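Local coordinates for protein methylocystis parvus OBBP MbnE (Methylocystis parvus OBBP, PDB 5ICQ) that probably binds the copper-chelating peptide methanobactin in the periplasm, as a family 5 extracellular solute-binding protein of the methanobactin transport machinery, at residues Gln89-Val92 with Gly93-Gln97; Ile118-Asp121 with Pro122-Arg126; Arg191-Pro194 with Leu195-Ile199; Pro201-Lys205 with His206-Val210; Phe366-Ser370 with Glu371-Ser375. All blocks are in the same frame, centred on the assembly; numbering follows the deposited sequence.

Interaction 1 (Gln89-Val92 with Gly93-Gln97); sequences QGLV and GNVFQ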
loop_
_atom_site.group_PDB
_atom_site.type_symbol
_atom_site.label_atom_id
_atom_site.label_comp_id
_atom_site.label_asym_id
_atom_site.label_seq_id
_atom_site.Cartn_x
_atom_site.Cartn_y
_atom_site.Cartn_z
ATOM N N GLN A 89 -16.126 -4.480 2.195
ATOM C CA GLN A 89 -15.086 -4.988 1.318
ATOM C C GLN A 89 -15.652 -6.120 0.470
ATOM O O GLN A 89 -16.774 -6.572 0.672
ATOM C CB GLN A 89 -13.882 -5.473 2.124
ATOM C CG GLN A 89 -13.085 -4.351 2.742
ATOM C CD GLN A 89 -12.093 -4.868 3.764
ATOM O OE1 GLN A 89 -12.273 -4.688 4.968
ATOM N NE2 GLN A 89 -11.053 -5.538 3.290
ATOM N N GLY A 90 -14.864 -6.567 -0.502
ATOM C CA GLY A 90 -15.290 -7.659 -1.349
ATOM C C GLY A 90 -16.072 -7.251 -2.578
ATOM O O GLY A 90 -16.503 -8.131 -3.327
ATOM N N LEU A 91 -16.269 -5.949 -2.818
ATOM C CA LEU A 91 -17.073 -5.543 -3.969
ATOM C C LEU A 91 -16.231 -5.308 -5.208
ATOM O O LEU A 91 -16.654 -5.631 -6.325
ATOM C CB LEU A 91 -17.869 -4.276 -3.640
ATOM C CG LEU A 91 -18.898 -4.459 -2.533
ATOM C CD1 LEU A 91 -19.402 -3.087 -2.037
ATOM C CD2 LEU A 91 -20.047 -5.307 -3.028
ATOM N N VAL A 92 -15.048 -4.727 -5.038
ATOM C CA VAL A 92 -14.158 -4.535 -6.168
ATOM C C VAL A 92 -13.707 -5.898 -6.663
ATOM O O VAL A 92 -13.399 -6.795 -5.863
ATOM C CB VAL A 92 -12.968 -3.652 -5.754
ATOM C CG1 VAL A 92 -11.973 -3.513 -6.899
ATOM C CG2 VAL A 92 -13.468 -2.277 -5.297
ATOM N N GLY A 93 -13.698 -6.079 -7.984
ATOM C CA GLY A 93 -13.274 -7.346 -8.555
ATOM C C GLY A 93 -14.409 -8.350 -8.637
ATOM O O GLY A 93 -14.740 -8.825 -9.725
ATOM N N ASN A 94 -15.022 -8.666 -7.490
ATOM C CA ASN A 94 -16.129 -9.621 -7.468
ATOM C C ASN A 94 -17.372 -9.066 -8.152
ATOM O O ASN A 94 -18.103 -9.811 -8.818
ATOM C CB ASN A 94 -16.467 -10.005 -6.029
ATOM C CG ASN A 94 -15.380 -10.838 -5.379
ATOM O OD1 ASN A 94 -14.781 -11.713 -6.019
ATOM N ND2 ASN A 94 -15.115 -10.569 -4.111
ATOM N N VAL A 95 -17.658 -7.781 -7.958
ATOM C CA VAL A 95 -18.851 -7.141 -8.510
ATOM C C VAL A 95 -18.483 -6.078 -9.536
ATOM O O VAL A 95 -18.935 -6.124 -10.682
ATOM C CB VAL A 95 -19.734 -6.543 -7.389
ATOM C CG1 VAL A 95 -20.945 -5.861 -7.990
ATOM C CG2 VAL A 95 -20.178 -7.632 -6.427
ATOM N N PHE A 96 -17.640 -5.123 -9.149
ATOM C CA PHE A 96 -17.251 -4.017 -10.021
ATOM C C PHE A 96 -15.938 -4.325 -10.727
ATOM O O PHE A 96 -14.944 -4.662 -10.074
ATOM C CB PHE A 96 -17.097 -2.728 -9.214
ATOM C CG PHE A 96 -18.337 -2.330 -8.469
ATOM C CD1 PHE A 96 -19.470 -1.917 -9.155
ATOM C CD2 PHE A 96 -18.358 -2.345 -7.087
ATOM C CE1 PHE A 96 -20.610 -1.531 -8.472
ATOM C CE2 PHE A 96 -19.493 -1.954 -6.388
ATOM C CZ PHE A 96 -20.621 -1.555 -7.080
ATOM N N GLN A 97 -15.919 -4.161 -12.048
ATOM C CA GLN A 97 -14.771 -4.542 -12.857
ATOM C C GLN A 97 -14.182 -3.337 -13.572
ATOM O O GLN A 97 -14.903 -2.427 -13.981
ATOM C CB GLN A 97 -15.154 -5.567 -13.927
ATOM C CG GLN A 97 -15.719 -6.841 -13.400
ATOM C CD GLN A 97 -15.906 -7.820 -14.526
ATOM O OE1 GLN A 97 -16.617 -7.538 -15.495
ATOM N NE2 GLN A 97 -15.235 -8.958 -14.433
#

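Interaction 2 (Ile118-Asp121 with Pro122-Arg126); sequences IDID and PARTR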
loop_
_atom_site.group_PDB
_atom_site.type_symbol
_atom_site.label_atom_id
_atom_site.label_comp_id
_atom_site.label_asym_id
_atom_site.label_seq_id
_atom_site.Cartn_x
_atom_site.Cartn_y
_atom_site.Cartn_z
ATOM N N ILE A 118 -6.010 -2.735 -26.413
ATOM C CA ILE A 118 -5.745 -1.315 -26.253
ATOM C C ILE A 118 -4.898 -0.820 -27.418
ATOM O O ILE A 118 -4.139 -1.567 -28.044
ATOM C CB ILE A 118 -5.052 -0.982 -24.911
ATOM C CG1 ILE A 118 -3.705 -1.694 -24.798
ATOM C CG2 ILE A 118 -5.944 -1.350 -23.728
ATOM C CD1 ILE A 118 -2.823 -1.104 -23.728
ATOM N N ASP A 119 -5.077 0.462 -27.734
ATOM C CA ASP A 119 -4.239 1.184 -28.686
ATOM C C ASP A 119 -3.540 2.290 -27.918
ATOM O O ASP A 119 -4.198 3.204 -27.417
ATOM C CB ASP A 119 -5.049 1.791 -29.830
ATOM C CG ASP A 119 -5.535 0.759 -30.814
ATOM O OD1 ASP A 119 -6.483 1.070 -31.565
ATOM O OD2 ASP A 119 -4.974 -0.358 -30.837
ATOM N N ILE A 120 -2.216 2.218 -27.826
ATOM C CA ILE A 120 -1.465 3.201 -27.058
ATOM C C ILE A 120 -0.128 3.429 -27.744
ATOM O O ILE A 120 0.430 2.523 -28.370
ATOM C CB ILE A 120 -1.302 2.736 -25.591
ATOM C CG1 ILE A 120 -0.783 3.867 -24.708
ATOM C CG2 ILE A 120 -0.414 1.496 -25.512
ATOM C CD1 ILE A 120 -0.762 3.506 -23.212
ATOM N N ASP A 121 0.366 4.661 -27.658
ATOM C CA ASP A 121 1.662 4.983 -28.232
ATOM C C ASP A 121 2.740 4.919 -27.160
ATOM O O ASP A 121 2.447 5.000 -25.964
ATOM C CB ASP A 121 1.632 6.375 -28.882
ATOM C CG ASP A 121 1.280 7.480 -27.904
ATOM O OD1 ASP A 121 0.568 7.207 -26.916
ATOM O OD2 ASP A 121 1.711 8.633 -28.128
ATOM N N PRO A 122 4.007 4.744 -27.545
ATOM C CA PRO A 122 5.069 4.669 -26.525
ATOM C C PRO A 122 5.179 5.912 -25.657
ATOM O O PRO A 122 5.524 5.800 -24.473
ATOM C CB PRO A 122 6.336 4.443 -27.360
ATOM C CG PRO A 122 5.839 3.732 -28.586
ATOM C CD PRO A 122 4.495 4.350 -28.880
ATOM N N ALA A 123 4.889 7.096 -26.201
ATOM C CA ALA A 123 4.955 8.326 -25.420
ATOM C C ALA A 123 3.737 8.527 -24.527
ATOM O O ALA A 123 3.737 9.456 -23.713
ATOM C CB ALA A 123 5.112 9.535 -26.349
ATOM N N ARG A 124 2.707 7.690 -24.670
ATOM C CA ARG A 124 1.516 7.729 -23.820
ATOM C C ARG A 124 0.834 9.097 -23.876
ATOM O O ARG A 124 0.473 9.689 -22.857
ATOM C CB ARG A 124 1.861 7.319 -22.385
ATOM C CG ARG A 124 2.395 5.887 -22.340
ATOM C CD ARG A 124 2.499 5.280 -20.933
ATOM N NE ARG A 124 2.939 3.891 -21.052
ATOM C CZ ARG A 124 3.382 3.135 -20.052
ATOM N NH1 ARG A 124 3.445 3.610 -18.812
ATOM N NH2 ARG A 124 3.774 1.890 -20.303
ATOM N N THR A 125 0.651 9.594 -25.097
ATOM C CA THR A 125 -0.139 10.793 -25.333
ATOM C C THR A 125 -1.604 10.484 -25.628
ATOM O O THR A 125 -2.431 11.404 -25.587
ATOM C CB THR A 125 0.457 11.599 -26.503
ATOM O OG1 THR A 125 0.496 10.778 -27.677
ATOM C CG2 THR A 125 1.877 12.060 -26.175
ATOM N N ARG A 126 -1.931 9.221 -25.928
ATOM C CA ARG A 126 -3.259 8.725 -26.296
ATOM C C ARG A 126 -3.418 7.302 -25.825
ATOM O O ARG A 126 -2.478 6.509 -25.916
ATOM C CB ARG A 126 -3.476 8.634 -27.799
ATOM C CG ARG A 126 -4.408 9.603 -28.394
ATOM C CD ARG A 126 -3.775 10.928 -28.266
ATOM N NE ARG A 126 -4.456 12.045 -28.868
ATOM C CZ ARG A 126 -4.584 13.250 -28.287
ATOM N NH1 ARG A 126 -4.173 13.382 -27.021
ATOM N NH2 ARG A 126 -5.191 14.205 -28.952
HETATM O O HOH W 1 3.130 3.022 -23.776
#

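Interaction 3 (Arg191-Pro194 with Leu195-Ile199); sequences RELP and LILAI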
loop_
_atom_site.group_PDB
_atom_site.type_symbol
_atom_site.label_atom_id
_atom_site.label_comp_id
_atom_site.label_asym_id
_atom_site.label_seq_id
_atom_site.Cartn_x
_atom_site.Cartn_y
_atom_site.Cartn_z
ATOM N N ARG A 191 3.006 9.239 -17.418
ATOM C CA ARG A 191 3.062 7.897 -17.986
ATOM C C ARG A 191 2.213 6.889 -17.214
ATOM O O ARG A 191 1.939 5.806 -17.736
ATOM C CB ARG A 191 4.520 7.445 -18.063
ATOM C CG ARG A 191 5.336 8.320 -19.019
ATOM C CD ARG A 191 6.724 7.775 -19.278
ATOM N NE ARG A 191 6.707 6.402 -19.769
ATOM C CZ ARG A 191 6.407 6.047 -21.016
ATOM N NH1 ARG A 191 6.076 6.964 -21.921
ATOM N NH2 ARG A 191 6.431 4.770 -21.358
ATOM N N GLU A 192 1.792 7.223 -15.997
ATOM C CA GLU A 192 0.924 6.357 -15.211
ATOM C C GLU A 192 -0.548 6.507 -15.593
ATOM O O GLU A 192 -1.335 5.575 -15.381
ATOM C CB GLU A 192 1.128 6.682 -13.732
ATOM C CG GLU A 192 0.664 5.634 -12.751
ATOM C CD GLU A 192 0.820 6.114 -11.322
ATOM O OE1 GLU A 192 1.751 6.907 -11.050
ATOM O OE2 GLU A 192 0.008 5.704 -10.468
ATOM N N LEU A 193 -0.926 7.640 -16.190
ATOM C CA LEU A 193 -2.340 7.924 -16.420
ATOM C C LEU A 193 -3.069 6.872 -17.259
ATOM O O LEU A 193 -4.217 6.548 -16.909
ATOM C CB LEU A 193 -2.488 9.323 -17.036
ATOM C CG LEU A 193 -3.911 9.838 -17.255
ATOM C CD1 LEU A 193 -4.677 9.787 -15.961
ATOM C CD2 LEU A 193 -3.871 11.270 -17.789
ATOM N N PRO A 194 -2.500 6.302 -18.332
ATOM C CA PRO A 194 -3.241 5.260 -19.065
ATOM C C PRO A 194 -3.575 4.038 -18.229
ATOM O O PRO A 194 -4.637 3.436 -18.441
ATOM C CB PRO A 194 -2.297 4.901 -20.220
ATOM C CG PRO A 194 -1.483 6.132 -20.428
ATOM C CD PRO A 194 -1.258 6.669 -19.041
ATOM N N LEU A 195 -2.700 3.649 -17.294
ATOM C CA LEU A 195 -2.989 2.498 -16.444
ATOM C C LEU A 195 -4.035 2.839 -15.389
ATOM O O LEU A 195 -4.855 1.990 -15.029
ATOM C CB LEU A 195 -1.712 1.978 -15.770
ATOM C CG LEU A 195 -0.704 1.220 -16.636
ATOM C CD1 LEU A 195 0.171 2.167 -17.449
ATOM C CD2 LEU A 195 0.143 0.302 -15.777
ATOM N N ILE A 196 -4.010 4.073 -14.877
ATOM C CA ILE A 196 -5.056 4.528 -13.963
ATOM C C ILE A 196 -6.415 4.507 -14.658
ATOM O O ILE A 196 -7.419 4.072 -14.080
ATOM C CB ILE A 196 -4.712 5.932 -13.428
ATOM C CG1 ILE A 196 -3.510 5.864 -12.484
ATOM C CG2 ILE A 196 -5.912 6.551 -12.710
ATOM C CD1 ILE A 196 -2.895 7.206 -12.204
ATOM N N LEU A 197 -6.474 4.976 -15.907
ATOM C CA LEU A 197 -7.728 4.909 -16.658
ATOM C C LEU A 197 -8.154 3.468 -16.901
ATOM O O LEU A 197 -9.353 3.160 -16.902
ATOM C CB LEU A 197 -7.582 5.644 -17.995
ATOM C CG LEU A 197 -7.333 7.151 -17.895
ATOM C CD1 LEU A 197 -6.965 7.733 -19.259
ATOM C CD2 LEU A 197 -8.567 7.839 -17.339
ATOM N N ALA A 198 -7.187 2.577 -17.113
ATOM C CA ALA A 198 -7.486 1.180 -17.396
ATOM C C ALA A 198 -8.064 0.436 -16.198
ATOM O O ALA A 198 -8.726 -0.589 -16.388
ATOM C CB ALA A 198 -6.218 0.480 -17.883
ATOM N N ILE A 199 -7.827 0.895 -14.969
ATOM C CA ILE A 199 -8.372 0.197 -13.814
ATOM C C ILE A 199 -9.598 0.899 -13.240
ATOM O O ILE A 199 -10.093 0.493 -12.187
ATOM C CB ILE A 199 -7.298 -0.020 -12.733
ATOM C CG1 ILE A 199 -6.705 1.315 -12.272
ATOM C CG2 ILE A 199 -6.201 -0.946 -13.255
ATOM C CD1 ILE A 199 -5.669 1.147 -11.107
#

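Interaction 4 (Pro201-Lys205 with His206-Val210); sequences PVLPK and HALDV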
loop_
_atom_site.group_PDB
_atom_site.type_symbol
_atom_site.label_atom_id
_atom_site.label_comp_id
_atom_site.label_asym_id
_atom_site.label_seq_id
_atom_site.Cartn_x
_atom_site.Cartn_y
_atom_site.Cartn_z
ATOM N N PRO A 201 -13.332 1.480 -12.469
ATOM C CA PRO A 201 -14.483 0.565 -12.526
ATOM C C PRO A 201 -15.487 1.024 -13.567
ATOM O O PRO A 201 -15.695 2.223 -13.761
ATOM C CB PRO A 201 -15.075 0.652 -11.115
ATOM C CG PRO A 201 -14.704 2.048 -10.664
ATOM C CD PRO A 201 -13.313 2.247 -11.205
ATOM N N VAL A 202 -16.115 0.065 -14.238
ATOM C CA VAL A 202 -17.105 0.372 -15.266
ATOM C C VAL A 202 -18.487 0.160 -14.664
ATOM O O VAL A 202 -18.870 -0.967 -14.331
ATOM C CB VAL A 202 -16.908 -0.475 -16.528
ATOM C CG1 VAL A 202 -17.994 -0.135 -17.549
ATOM C CG2 VAL A 202 -15.514 -0.225 -17.128
ATOM N N LEU A 203 -19.238 1.247 -14.520
ATOM C CA LEU A 203 -20.511 1.298 -13.815
ATOM C C LEU A 203 -21.663 1.429 -14.807
ATOM O O LEU A 203 -21.492 2.017 -15.882
ATOM C CB LEU A 203 -20.545 2.480 -12.841
ATOM C CG LEU A 203 -19.352 2.515 -11.877
ATOM C CD1 LEU A 203 -19.378 3.778 -11.046
ATOM C CD2 LEU A 203 -19.338 1.285 -10.984
ATOM N N PRO A 204 -22.845 0.914 -14.472
ATOM C CA PRO A 204 -23.958 0.871 -15.435
ATOM C C PRO A 204 -24.757 2.174 -15.486
ATOM O O PRO A 204 -25.501 2.503 -14.563
ATOM C CB PRO A 204 -24.810 -0.300 -14.924
ATOM C CG PRO A 204 -24.586 -0.282 -13.425
ATOM C CD PRO A 204 -23.147 0.170 -13.231
ATOM N N LYS A 205 -24.634 2.885 -16.608
ATOM C CA LYS A 205 -25.425 4.104 -16.783
ATOM C C LYS A 205 -26.916 3.848 -16.580
ATOM O O LYS A 205 -27.612 4.661 -15.963
ATOM C CB LYS A 205 -25.187 4.707 -18.166
ATOM C CG LYS A 205 -25.955 6.024 -18.342
ATOM C CD LYS A 205 -25.610 6.733 -19.640
ATOM C CE LYS A 205 -26.200 8.139 -19.659
ATOM N NZ LYS A 205 -25.951 8.791 -20.978
ATOM N N HIS A 206 -27.426 2.716 -17.080
ATOM C CA HIS A 206 -28.858 2.439 -17.004
ATOM C C HIS A 206 -29.341 2.093 -15.597
ATOM O O HIS A 206 -30.559 1.994 -15.387
ATOM C CB HIS A 206 -29.214 1.296 -17.958
ATOM C CG HIS A 206 -28.773 -0.049 -17.472
ATOM N ND1 HIS A 206 -27.467 -0.486 -17.565
ATOM C CD2 HIS A 206 -29.465 -1.056 -16.885
ATOM C CE1 HIS A 206 -27.373 -1.702 -17.050
ATOM N NE2 HIS A 206 -28.573 -2.074 -16.637
ATOM N N ALA A 207 -28.437 1.907 -14.626
ATOM C CA ALA A 207 -28.855 1.382 -13.333
ATOM C C ALA A 207 -28.228 2.082 -12.129
ATOM O O ALA A 207 -28.386 1.592 -11.004
ATOM C CB ALA A 207 -28.549 -0.114 -13.251
ATOM N N LEU A 208 -27.514 3.188 -12.311
ATOM C CA LEU A 208 -26.878 3.893 -11.199
ATOM C C LEU A 208 -27.494 5.279 -11.103
ATOM O O LEU A 208 -27.456 6.043 -12.072
ATOM C CB LEU A 208 -25.359 3.990 -11.385
ATOM C CG LEU A 208 -24.514 4.540 -10.226
ATOM C CD1 LEU A 208 -23.066 4.088 -10.349
ATOM C CD2 LEU A 208 -24.550 6.063 -10.153
ATOM N N ASP A 209 -28.049 5.598 -9.934
ATOM C CA ASP A 209 -28.625 6.914 -9.662
ATOM C C ASP A 209 -27.495 7.864 -9.277
ATOM O O ASP A 209 -26.913 7.731 -8.197
ATOM C CB ASP A 209 -29.657 6.797 -8.542
ATOM C CG ASP A 209 -30.396 8.104 -8.264
ATOM O OD1 ASP A 209 -29.885 9.188 -8.614
ATOM O OD2 ASP A 209 -31.497 8.035 -7.675
ATOM N N VAL A 210 -27.175 8.828 -10.147
ATOM C CA VAL A 210 -25.991 9.637 -9.875
ATOM C C VAL A 210 -26.210 10.538 -8.662
ATOM O O VAL A 210 -25.252 10.874 -7.956
ATOM C CB VAL A 210 -25.571 10.448 -11.117
ATOM C CG1 VAL A 210 -25.500 9.546 -12.342
ATOM C CG2 VAL A 210 -26.507 11.600 -11.358
HETATM O O HOH W 2 -27.548 6.972 -14.723
#

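Interaction 5 (Phe366-Ser370 with Glu371-Ser375); sequences FFDES and ELSSS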
loop_
_atom_site.group_PDB
_atom_site.type_symbol
_atom_site.label_atom_id
_atom_site.label_comp_id
_atom_site.label_asym_id
_atom_site.label_seq_id
_atom_site.Cartn_x
_atom_site.Cartn_y
_atom_site.Cartn_z
ATOM N N PHE A 366 13.152 2.501 2.429
ATOM C CA PHE A 366 11.776 2.835 2.079
ATOM C C PHE A 366 11.147 1.813 1.145
ATOM O O PHE A 366 9.930 1.847 0.956
ATOM C CB PHE A 366 11.706 4.237 1.458
ATOM C CG PHE A 366 11.841 5.326 2.473
ATOM C CD1 PHE A 366 13.091 5.793 2.848
ATOM C CD2 PHE A 366 10.710 5.824 3.115
ATOM C CE1 PHE A 366 13.214 6.778 3.841
ATOM C CE2 PHE A 366 10.823 6.806 4.082
ATOM C CZ PHE A 366 12.075 7.285 4.441
ATOM N N PHE A 367 11.939 0.905 0.576
ATOM C CA PHE A 367 11.433 -0.181 -0.266
ATOM C C PHE A 367 12.143 -1.466 0.152
ATOM O O PHE A 367 12.818 -2.122 -0.637
ATOM C CB PHE A 367 11.638 0.141 -1.750
ATOM C CG PHE A 367 10.999 1.425 -2.159
ATOM C CD1 PHE A 367 9.673 1.455 -2.571
ATOM C CD2 PHE A 367 11.702 2.619 -2.076
ATOM C CE1 PHE A 367 9.073 2.646 -2.915
ATOM C CE2 PHE A 367 11.106 3.816 -2.423
ATOM C CZ PHE A 367 9.789 3.829 -2.838
ATOM N N ASP A 368 11.975 -1.832 1.423
ATOM C CA ASP A 368 12.840 -2.832 2.035
ATOM C C ASP A 368 12.521 -4.235 1.518
ATOM O O ASP A 368 11.403 -4.526 1.083
ATOM C CB ASP A 368 12.696 -2.783 3.564
ATOM C CG ASP A 368 13.927 -3.285 4.282
ATOM O OD1 ASP A 368 14.944 -3.535 3.615
ATOM O OD2 ASP A 368 13.884 -3.416 5.523
ATOM N N GLU A 369 13.532 -5.105 1.574
ATOM C CA GLU A 369 13.405 -6.518 1.207
ATOM C C GLU A 369 12.867 -6.682 -0.213
ATOM O O GLU A 369 11.931 -7.444 -0.466
ATOM C CB GLU A 369 12.525 -7.260 2.215
ATOM C CG GLU A 369 13.031 -7.184 3.640
ATOM C CD GLU A 369 12.462 -8.300 4.494
ATOM O OE1 GLU A 369 11.982 -8.020 5.609
ATOM O OE2 GLU A 369 12.487 -9.465 4.037
ATOM N N SER A 370 13.456 -5.949 -1.151
ATOM C CA SER A 370 12.970 -6.020 -2.522
ATOM C C SER A 370 14.061 -5.532 -3.454
ATOM O O SER A 370 15.088 -4.994 -3.023
ATOM C CB SER A 370 11.680 -5.211 -2.708
ATOM O OG SER A 370 11.936 -3.877 -3.110
ATOM N N GLU A 371 13.814 -5.726 -4.752
ATOM C CA GLU A 371 14.767 -5.299 -5.763
ATOM C C GLU A 371 14.902 -3.784 -5.816
ATOM O O GLU A 371 15.879 -3.287 -6.385
ATOM C CB GLU A 371 14.336 -5.806 -7.140
ATOM C CG GLU A 371 13.311 -4.897 -7.779
ATOM C CD GLU A 371 12.614 -5.512 -8.961
ATOM O OE1 GLU A 371 11.392 -5.290 -9.088
ATOM O OE2 GLU A 371 13.277 -6.205 -9.762
ATOM N N LEU A 372 13.927 -3.044 -5.275
ATOM C CA LEU A 372 13.964 -1.586 -5.298
ATOM C C LEU A 372 14.824 -0.998 -4.194
ATOM O O LEU A 372 15.076 0.211 -4.210
ATOM C CB LEU A 372 12.547 -1.013 -5.172
ATOM C CG LEU A 372 11.550 -1.438 -6.252
ATOM C CD1 LEU A 372 10.179 -0.846 -5.943
ATOM C CD2 LEU A 372 12.026 -0.996 -7.629
ATOM N N SER A 373 15.273 -1.818 -3.253
ATOM C CA SER A 373 15.956 -1.331 -2.063
ATOM C C SER A 373 17.395 -0.929 -2.364
ATOM O O SER A 373 18.100 -1.616 -3.110
ATOM C CB SER A 373 15.948 -2.429 -0.996
ATOM O OG SER A 373 16.546 -1.957 0.187
ATOM N N SER A 374 17.844 0.183 -1.759
ATOM C CA SER A 374 19.267 0.517 -1.797
ATOM C C SER A 374 20.079 -0.227 -0.743
ATOM O O SER A 374 21.307 -0.148 -0.767
ATOM C CB SER A 374 19.476 2.027 -1.602
ATOM O OG SER A 374 19.102 2.434 -0.296
ATOM N N SER A 375 19.426 -0.964 0.156
ATOM C CA SER A 375 20.092 -1.511 1.331
ATOM C C SER A 375 21.125 -2.563 0.929
ATOM O O SER A 375 20.801 -3.526 0.230
ATOM C CB SER A 375 19.046 -2.107 2.269
ATOM O OG SER A 375 19.648 -2.788 3.354
HETATM O O HOH W 3 17.316 -4.561 3.790
#

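Interaction 1 (Gln89-Val92 with Gly93-Gln97)
With chi1 at -69°, Asn-94 holds its amide beside its own backbone N and trans to its carbonyl carbon, which turns ND2 back to Gly-90 O. Val-95 keeps CG1 trans to the backbone N, leaving CG2 for Leu-91. The bond from Asn-94 ND2 to Gly-90 O is 2.9 Å long and fairly straight (159°). The oxygen lies in the plane of the amide, although the donor stands 31° off the plane of the carbonyl it reaches; the same ND2 also bonds to Thr-601 OG1. Leu-91 O is gripped twice from opposite faces of its plane, by Val-95 N at 2.9 Å and by Phe-96 N at 3.0 Å. Around these bonds the apolar groups gather: Leu-91 and Val-95 run side by side with CD2 and CG2 4.1 Å apart, and Leu-91 CB rests 3.9 Å from Phe-96 CE2. Val-95 CG1 sits over the centre of the Phe-96 ring; the same ring also pairs edge-to-face with Phe-80. Glycine suits positions 90 and 93 because both have positive phi, where a CB would press on the preceding carbonyl oxygen. Val-95 N closes an alpha-turn of five residues on Leu-91 O, and Phe-96 N an overlapping pi-turn of six, packed through Leu-91 on strands 227-233 and 237-242 of the four-stranded mixed sheet.

Interaction 2 (Ile118-Asp121 with Pro122-Arg126)
Asp-121 and Thr-125 meet at about a right angle, the threonine hydroxyl coming to the carboxylate on its syn side. Thr-125 OG1 donates to Asp-121 OD2 at 2.5 Å, from 28° out of the carboxylate plane. Asp-121 can face the bend because its CG takes the crowded position between backbone N and carbonyl carbon (chi1 59°). Its OD1 also receives a weak bond from Thr-125 N at 3.0 Å, so one carboxylate engages both the side chain and the backbone of the same threonine. Ile-120 and Arg-124 cross obliquely, Ile-120 CD1 standing 4.0 Å from Arg-124 CG. The extended arginine takes a water at its guanidinium edge, 2.9 Å from NE, and that water donates to Asp-121 O; NH2 reaches Ala-39 O. Pro-122 suits the first corner, its ring fixing phi near the required value. Arg-124 N closes a type I beta turn on Asp-121 O, and the whole bend forms the loop of a beta hairpin joining antiparallel strands 109-120 and 126-131.

Interaction 3 (Arg191-Pro194 with Leu195-Ile199)
Ile-196 reaches back along its helix to Glu-192, one turn earlier. CB lies 3.6 Å from Leu-193 O. CG1, set beside the backbone N (chi1 -69°), passes 3.6 Å from Glu-192 O, the carbonyl that accepts Ile-196 N in its own plane at 3.1 Å. The terminal CD1 slants over the glutamate chain, 3.9 Å from Glu-192 CG and 3.7 Å from Glu-192 OE2. Glutamate fits because its methylene groups, extended beyond CG, offer an apolar flank before the charge begins. One residue further on, the same i to i+4 step recurs: Leu-197 N bonds to Leu-193 O at 2.9 Å, and Leu-193 CD1 packs 4.2 Å from Leu-197 CG. Pro-194 has no N-H to give, which costs little near the start of helix 193-198. Ile-196 and Leu-197 also touch Tyr-167 of helix 161-168. Ile-196 CD1 gives OE2 only van der Waals contact, while Glu-192 OE1 accepts from Asn-507 N; Glu-192 thus combines apolar helix packing with a polar link to the loop before helix 508-513.

Interaction 4 (Pro201-Lys205 with His206-Val210)
Pro-204 and Ala-207 close a beta turn in the loop that runs from helix 193-198 to strand 227-233. Ala-207 N reaches Pro-204 O at 3.0 Å, coming from well above the carbonyl plane. Apolar atoms meet alongside the bond: Pro-204 CG lies 4.0 Å from Ala-207 CB, and proline suits this place because its ring restricts phi (-84°) and offers CB and CG as apolar contacts to His-206 and Ala-207. The imidazole of His-206 folds back beside that ring, with CE1 3.6 Å from Pro-204 CB. Its chi1 of 74° sets CG between the backbone N and the carbonyl carbon, so that Ala-207 CB stands above one face of the ring, offset toward the rim. Deeper down, Leu-203 and Leu-208 meet at a slant through their CD1 methyls, 3.8 Å apart. Beyond this first shell, helix 145-158 holds much of the loop: Leu-208 packs on Leu-154, Leu-203 N bonds to Ser-151 OG, Lys-205 N bonds to Asp-147 OD1, and Lys-205 NZ makes a salt bridge with Glu-146. His-206 NE2 is held by Asp-139 OD2, which probably fixes the rotation of the ring. One water bridges two carbonyls, donating to Lys-205 O at 2.6 Å and to Leu-208 O at 2.8 Å.

Interaction 5 (Phe366-Ser370 with Glu371-Ser375)
Ser-370 OG is gripped from two sides, accepting Leu-372 N at 3.1 Å and donating to Phe-367 O at 3.2 Å. Serine suits the site because one short hydroxyl can serve as acceptor and donor between two backbone groups of the same chain. The residue's own carbonyl closes a type I beta turn: Ser-373 N reaches Ser-370 O at 3.2 Å, from above the carbonyl plane, and Arg-377 NH1 bonds to the same oxygen. Beside the hydroxyl, Phe-367 and Leu-372 pack at an angle, CB to CB at 3.7 Å. Ser-373 keeps OG trans to its backbone N (chi1 -177°), which lets it accept Ser-375 N at 3.0 Å in an ST turn. A water bridges Asp-368 OD1, to which it donates at 2.6 Å, and Ser-375 OG, while Asp-368 OD2 accepts from Lys-364 N. Leu-372 O is buried with no partner in the model. Outward, Glu-369 holds Lys-314 by a salt bridge and His-572 of strand 567-572 by a hydrogen bond, while Phe-366 packs on that strand and on Leu-561 and Leu-562 of helix 547-563, so the loop packs against strand 567-572 and helix 547-563, ahead of helix 381-387.

In the fold
Interactions 1 and 3 are largely buried, interaction 2 lies at the surface, and interactions 4 and 5 are partly buried. Interactions 2 and 3 join the same neighbourhood: Arg-191 NH1 bonds to Pro-122 O, Arg-124 NH1 to Arg-191 O, and Ile-120 packs on Pro-194, tying a hairpin to a short helix. Interactions 1 and 4 touch through Gln-97 O with Val-202 N and Phe-96 with Leu-203. Interaction 5 stands apart, its centre about 41 Å from that of interaction 4. Carboxylate chemistry marks the exposed hairpin, backbone bonds and apolar packing the helix, paired amides on one carbonyl and an aromatic ring interaction 1, proline, histidine and water interaction 4, and serine hydroxyls interaction 5.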